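GH59 galactosidase (Clostridium cellulolyticum, PDB 2V4V) binds xylose through its family 6 carbohydrate-binding module, the part present here, and as a whole enzyme is probably a glycoside hydrolase acting on plant cell-wall polysaccharides. Local coordinates at residues A9-N14 / T39-V44; I68-S73 / H106-V111. All coordinates share one frame; numbering follows the deposited sequence. Where two conformers were deposited one is given.

Interaction 1. Residues A9-N14 / T39-V44. With NA (sodium ion), chain C.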
loop_
_atom_site.group_PDB
_atom_site.type_symbol
_atom_site.label_atom_id
_atom_site.label_comp_id
_atom_site.label_asym_id
_atom_site.label_seq_id
_atom_site.Cartn_x
_atom_site.Cartn_y
_atom_site.Cartn_z
ATOM N N ALA A 9 -5.321 -5.757 0.138
ATOM C CA ALA A 9 -5.197 -4.633 -0.778
ATOM C C ALA A 9 -6.460 -4.512 -1.647
ATOM O O ALA A 9 -6.838 -3.383 -2.060
ATOM C CB ALA A 9 -3.964 -4.820 -1.678
ATOM N N GLU A 10 -7.050 -5.673 -1.975
ATOM C CA GLU A 10 -8.214 -5.680 -2.905
ATOM C C GLU A 10 -9.521 -5.184 -2.257
ATOM O O GLU A 10 -10.575 -5.077 -2.939
ATOM C CB GLU A 10 -8.470 -7.083 -3.481
ATOM C CG GLU A 10 -8.966 -8.093 -2.477
ATOM C CD GLU A 10 -7.901 -8.757 -1.635
ATOM O OE1 GLU A 10 -6.704 -8.357 -1.670
ATOM O OE2 GLU A 10 -8.301 -9.749 -0.948
ATOM N N SER A 11 -9.454 -4.905 -0.953
ATOM C CA SER A 11 -10.624 -4.441 -0.181
ATOM C C SER A 11 -10.786 -2.909 -0.252
ATOM O O SER A 11 -11.534 -2.318 0.552
ATOM C CB SER A 11 -10.537 -4.918 1.270
ATOM O OG SER A 11 -9.665 -4.107 2.029
ATOM N N TYR A 12 -10.119 -2.267 -1.225
ATOM C CA TYR A 12 -10.206 -0.798 -1.361
ATOM C C TYR A 12 -11.640 -0.304 -1.534
ATOM O O TYR A 12 -12.502 -1.000 -2.094
ATOM C CB TYR A 12 -9.346 -0.290 -2.523
ATOM C CG TYR A 12 -9.688 -0.974 -3.827
ATOM C CD1 TYR A 12 -10.850 -0.598 -4.575
ATOM C CD2 TYR A 12 -8.884 -1.992 -4.327
ATOM C CE1 TYR A 12 -11.155 -1.230 -5.771
ATOM C CE2 TYR A 12 -9.212 -2.641 -5.539
ATOM C CZ TYR A 12 -10.315 -2.248 -6.239
ATOM O OH TYR A 12 -10.604 -2.894 -7.423
ATOM N N SER A 13 -11.869 0.907 -1.039
ATOM C CA SER A 13 -13.117 1.655 -1.273
ATOM C C SER A 13 -13.194 2.278 -2.671
ATOM O O SER A 13 -14.273 2.468 -3.235
ATOM C CB SER A 13 -13.251 2.776 -0.213
ATOM O OG SER A 13 -13.101 2.204 1.094
ATOM N N ASN A 14 -12.016 2.622 -3.196
ATOM C CA ASN A 14 -11.874 3.320 -4.472
ATOM C C ASN A 14 -10.462 3.062 -5.020
ATOM O O ASN A 14 -9.542 2.803 -4.237
ATOM C CB ASN A 14 -12.098 4.829 -4.248
ATOM C CG ASN A 14 -11.959 5.653 -5.520
ATOM O OD1 ASN A 14 -11.486 6.791 -5.476
ATOM N ND2 ASN A 14 -12.362 5.081 -6.659
ATOM N N THR A 39 -4.734 3.299 -4.524
ATOM C CA THR A 39 -5.927 2.693 -3.967
ATOM C C THR A 39 -6.282 3.485 -2.715
ATOM O O THR A 39 -5.406 4.130 -2.107
ATOM C CB THR A 39 -5.745 1.176 -3.594
ATOM O OG1 THR A 39 -4.570 1.002 -2.798
ATOM C CG2 THR A 39 -5.651 0.303 -4.843
ATOM N N VAL A 40 -7.546 3.370 -2.311
ATOM C CA VAL A 40 -8.072 4.150 -1.173
ATOM C C VAL A 40 -8.810 3.203 -0.201
ATOM O O VAL A 40 -9.584 2.351 -0.657
ATOM C CB VAL A 40 -9.121 5.192 -1.634
ATOM C CG1 VAL A 40 -9.446 6.146 -0.426
ATOM C CG2 VAL A 40 -8.706 5.926 -2.913
ATOM N N TYR A 41 -8.583 3.367 1.103
ATOM C CA TYR A 41 -9.231 2.582 2.122
ATOM C C TYR A 41 -9.935 3.549 3.106
ATOM O O TYR A 41 -9.289 4.241 3.778
ATOM C CB TYR A 41 -8.170 1.669 2.824
ATOM C CG TYR A 41 -7.401 0.881 1.788
ATOM C CD1 TYR A 41 -6.338 1.432 1.118
ATOM C CD2 TYR A 41 -7.815 -0.361 1.414
ATOM C CE1 TYR A 41 -5.712 0.757 0.125
ATOM C CE2 TYR A 41 -7.174 -1.060 0.458
ATOM C CZ TYR A 41 -6.148 -0.499 -0.234
ATOM O OH TYR A 41 -5.530 -1.197 -1.237
ATOM N N ASN A 42 -11.276 3.573 3.074
ATOM C CA ASN A 42 -11.993 4.584 3.832
ATOM C C ASN A 42 -12.048 4.273 5.319
ATOM O O ASN A 42 -12.107 3.107 5.744
ATOM C CB ASN A 42 -13.433 4.736 3.331
ATOM C CG ASN A 42 -13.517 5.363 1.944
ATOM O OD1 ASN A 42 -12.520 5.755 1.353
ATOM N ND2 ASN A 42 -14.738 5.441 1.410
ATOM N N ASN A 43 -12.130 5.351 6.101
ATOM C CA ASN A 43 -12.474 5.234 7.518
ATOM C C ASN A 43 -11.548 4.302 8.275
ATOM O O ASN A 43 -12.002 3.377 8.991
ATOM C CB ASN A 43 -13.904 4.723 7.666
ATOM C CG ASN A 43 -14.907 5.612 6.982
ATOM O OD1 ASN A 43 -14.692 6.824 6.877
ATOM N ND2 ASN A 43 -16.008 5.013 6.479
ATOM N N VAL A 44 -10.257 4.515 8.095
ATOM C CA VAL A 44 -9.269 3.769 8.859
ATOM C C VAL A 44 -9.018 4.506 10.191
ATOM O O VAL A 44 -8.763 5.716 10.203
ATOM C CB VAL A 44 -7.946 3.638 8.095
ATOM C CG1 VAL A 44 -6.923 2.938 8.937
ATOM C CG2 VAL A 44 -8.137 2.871 6.752
HETATM NA NA NA C . -4.700 -9.704 -0.823
HETATM O O HOH W 1 -6.392 -11.491 -0.555
#

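Interaction 2. Residues I68-S73 / H106-V111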
loop_
_atom_site.group_PDB
_atom_site.type_symbol
_atom_site.label_atom_id
_atom_site.label_comp_id
_atom_site.label_asym_id
_atom_site.label_seq_id
_atom_site.Cartn_x
_atom_site.Cartn_y
_atom_site.Cartn_z
ATOM N N ILE A 68 2.038 7.093 1.556
ATOM C CA ILE A 68 0.855 6.887 2.374
ATOM C C ILE A 68 0.304 8.283 2.696
ATOM O O ILE A 68 0.926 9.010 3.478
ATOM C CB ILE A 68 1.204 6.204 3.708
ATOM C CG1 ILE A 68 1.893 4.856 3.463
ATOM C CG2 ILE A 68 -0.045 5.960 4.552
ATOM C CD1 ILE A 68 2.799 4.427 4.614
ATOM N N ARG A 69 -0.866 8.612 2.107
ATOM C CA ARG A 69 -1.403 9.954 2.205
ATOM C C ARG A 69 -2.803 9.908 2.840
ATOM O O ARG A 69 -3.520 8.917 2.712
ATOM C CB ARG A 69 -1.494 10.587 0.811
ATOM C CG ARG A 69 -0.087 10.959 0.274
ATOM C CD ARG A 69 -0.125 11.551 -1.134
ATOM N NE ARG A 69 1.225 11.805 -1.612
ATOM C CZ ARG A 69 1.966 12.869 -1.278
ATOM N NH1 ARG A 69 1.490 13.829 -0.453
ATOM N NH2 ARG A 69 3.209 12.990 -1.787
ATOM N N LEU A 70 -3.156 10.965 3.590
ATOM C CA LEU A 70 -4.437 10.950 4.275
ATOM C C LEU A 70 -5.448 11.833 3.581
ATOM O O LEU A 70 -5.193 12.994 3.266
ATOM C CB LEU A 70 -4.261 11.425 5.723
ATOM C CG LEU A 70 -3.379 10.555 6.609
ATOM C CD1 LEU A 70 -3.276 11.161 8.040
ATOM C CD2 LEU A 70 -3.840 9.102 6.639
ATOM N N ASP A 71 -6.627 11.253 3.401
ATOM C CA ASP A 71 -7.845 11.954 3.025
ATOM C C ASP A 71 -7.988 12.457 1.579
ATOM O O ASP A 71 -9.038 12.774 1.162
ATOM C CB ASP A 71 -8.221 12.986 4.095
ATOM C CG ASP A 71 -8.436 12.335 5.479
ATOM O OD1 ASP A 71 -9.109 11.324 5.539
ATOM O OD2 ASP A 71 -7.932 12.926 6.413
ATOM N N SER A 72 -6.894 12.511 0.861
ATOM C CA SER A 72 -6.959 12.703 -0.600
ATOM C C SER A 72 -5.685 12.168 -1.245
ATOM O O SER A 72 -4.666 11.952 -0.552
ATOM C CB SER A 72 -7.131 14.189 -0.929
ATOM O OG SER A 72 -6.027 14.949 -0.440
ATOM N N SER A 73 -5.735 11.955 -2.566
ATOM C CA SER A 73 -4.614 11.323 -3.253
ATOM C C SER A 73 -3.374 12.211 -3.283
ATOM O O SER A 73 -2.258 11.726 -3.590
ATOM C CB SER A 73 -5.004 10.888 -4.681
ATOM O OG SER A 73 -5.300 12.004 -5.485
ATOM N N HIS A 106 -9.221 8.388 9.253
ATOM C CA HIS A 106 -8.879 9.008 7.988
ATOM C C HIS A 106 -9.060 8.031 6.851
ATOM O O HIS A 106 -8.965 6.828 7.066
ATOM C CB HIS A 106 -7.417 9.425 8.043
ATOM C CG HIS A 106 -7.195 10.566 8.986
ATOM N ND1 HIS A 106 -6.749 10.418 10.291
ATOM C CD2 HIS A 106 -7.405 11.886 8.804
ATOM C CE1 HIS A 106 -6.684 11.616 10.862
ATOM N NE2 HIS A 106 -7.084 12.519 9.984
ATOM N N ASP A 107 -9.322 8.560 5.654
ATOM C CA ASP A 107 -9.279 7.666 4.482
ATOM C C ASP A 107 -7.808 7.562 4.062
ATOM O O ASP A 107 -7.111 8.581 3.930
ATOM C CB ASP A 107 -10.087 8.190 3.317
ATOM C CG ASP A 107 -11.566 8.430 3.670
ATOM O OD1 ASP A 107 -12.115 7.739 4.555
ATOM O OD2 ASP A 107 -12.156 9.307 3.014
ATOM N N VAL A 108 -7.346 6.324 3.831
ATOM C CA VAL A 108 -5.938 6.143 3.569
ATOM C C VAL A 108 -5.756 5.940 2.059
ATOM O O VAL A 108 -6.338 4.995 1.502
ATOM C CB VAL A 108 -5.364 4.937 4.348
ATOM C CG1 VAL A 108 -4.003 4.573 3.822
ATOM C CG2 VAL A 108 -5.256 5.262 5.848
ATOM N N TYR A 109 -4.922 6.802 1.442
ATOM C CA TYR A 109 -4.563 6.648 0.024
ATOM C C TYR A 109 -3.184 6.077 -0.049
ATOM O O TYR A 109 -2.242 6.687 0.472
ATOM C CB TYR A 109 -4.565 8.009 -0.691
ATOM C CG TYR A 109 -5.967 8.527 -0.896
ATOM C CD1 TYR A 109 -6.534 8.613 -2.182
ATOM C CD2 TYR A 109 -6.747 8.949 0.205
ATOM C CE1 TYR A 109 -7.839 9.104 -2.375
ATOM C CE2 TYR A 109 -8.040 9.426 0.026
ATOM C CZ TYR A 109 -8.587 9.497 -1.261
ATOM O OH TYR A 109 -9.880 9.990 -1.400
ATOM N N LEU A 110 -3.064 4.912 -0.706
ATOM C CA LEU A 110 -1.752 4.378 -1.033
ATOM C C LEU A 110 -1.466 4.763 -2.492
ATOM O O LEU A 110 -2.125 4.281 -3.406
ATOM C CB LEU A 110 -1.700 2.869 -0.818
ATOM C CG LEU A 110 -2.095 2.369 0.582
ATOM C CD1 LEU A 110 -1.890 0.873 0.599
ATOM C CD2 LEU A 110 -1.224 3.069 1.669
ATOM N N VAL A 111 -0.509 5.683 -2.677
ATOM C CA VAL A 111 -0.236 6.305 -3.959
ATOM C C VAL A 111 1.100 5.760 -4.453
ATOM O O VAL A 111 2.113 5.806 -3.750
ATOM C CB VAL A 111 -0.201 7.849 -3.874
ATOM C CG1 VAL A 111 0.035 8.452 -5.272
ATOM C CG2 VAL A 111 -1.527 8.380 -3.273
HETATM O O HOH W 2 -11.185 10.700 0.854
#

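Interaction 1. Residues A9-N14 / T39-V44
Opposite Val40 stand two residues, Ser13 and Asn14, the signature of a classic beta bulge, where the chain joins the edge of the five-stranded sheet in this family 6 beta-sandwich module. Val40 is held through both its backbone polar atoms: its O accepts from Ser13 N at 2.7 Å, and its N donates to Asn14 O at 2.8 Å. Two residues further along the strand, Asn42 N donates to Ser13 OG at 3.0 Å with an N-H...O angle of 157°. A chi1 of -52° sets that hydroxyl beside the Ser13 N, on the side that meets the strand, where it stands in for a main-chain acceptor. Tyr41 reaches the start of residues 9-14. Tyr41 OH donates to Ala9 O at 2.7 Å, in the carbonyl plane and on a lone pair, and accepts from Thr39 OG1 at 2.9 Å, so two bonds fix the buried phenol. Tyr12 CB packs 3.8 Å from Tyr41 CE2, while the Tyr12 ring swings away, touching Thr39 CG2 and then Ile18 and Thr20. Farther out, Phe125 of the opposing sheet meets the Tyr41 ring edge-to-face, and Ser11 OG bonds to Glu8 O. Residues 9-14 thus run from this sheet edge to the sodium site, completed by Glu8, Glu28 and Asn123. There Glu10 OE1 binds the sodium ion at 2.6 Å, and Glu10 OE2 accepts from a sodium-bound water.

Interaction 2. Residues I68-S73 / H106-V111
Tyr109 lays one face of its ring against the turn at residues 71-73, beside an antiparallel pairing of neighbouring strands in the five-stranded sheet of the beta-sandwich. Arg69 and Tyr109 form the hydrogen-bonded pair, with Arg69 N to Tyr109 O at 2.9 Å and Tyr109 N to Arg69 O at 2.8 Å. With CG beside the backbone N (chi1 -72°), the tyrosine meets the Ser72-Ser73 peptide, Ser72 C standing 3.5 Å from the ring plane, over its centre. Its OH donates to a water that also donates to Asp71 O and Asp107 OD2; Asp107 OD1 accepts from Asn43 N of strand 38-48. Arg69 is extended from CG to NE and passes CD by Val111 CG2; its guanidinium is held by Glu67 and Gly75 O. On the other face of the sheet, Ile68 CG1 and Leu110 CD2 lie alongside at 4.0 Å, within a core shared with Phe53 of the opposing sheet. Leu70 sets CD2 against Val108 CG2 and places CD1 over the His106 ring, 4.1 Å from its centroid, a CH-pi contact 11° off the ring normal. Past the strand end, Asp71 N donates to Asp107 O; with chi1 -59° the Asp71 carboxylate turns back, and its OD1 accepts from Asp107 N at 2.8 Å.

Overall arrangement
Both contacts build the same five-stranded sheet, and strands 38-48 and 105-113 join them directly: Tyr41 N lies 2.8 Å from Val108 O, a probable hydrogen bond. Interaction 1 is at the edge, where a loop becomes strand 14-16; it is small, irregular and largely polar, its side-chain hydroxyls supplementing few backbone bonds. Interaction 2 lies further in, between strands 64-70 and 105-113; its regular pairing buries more surface and separates an aliphatic core face from a partly exposed one carrying tyrosine and arginine. The two meet on that outer face, where Val40 packs on Tyr109. Interaction 1 alone includes a sodium ligand, and neither includes a xylose-pocket residue.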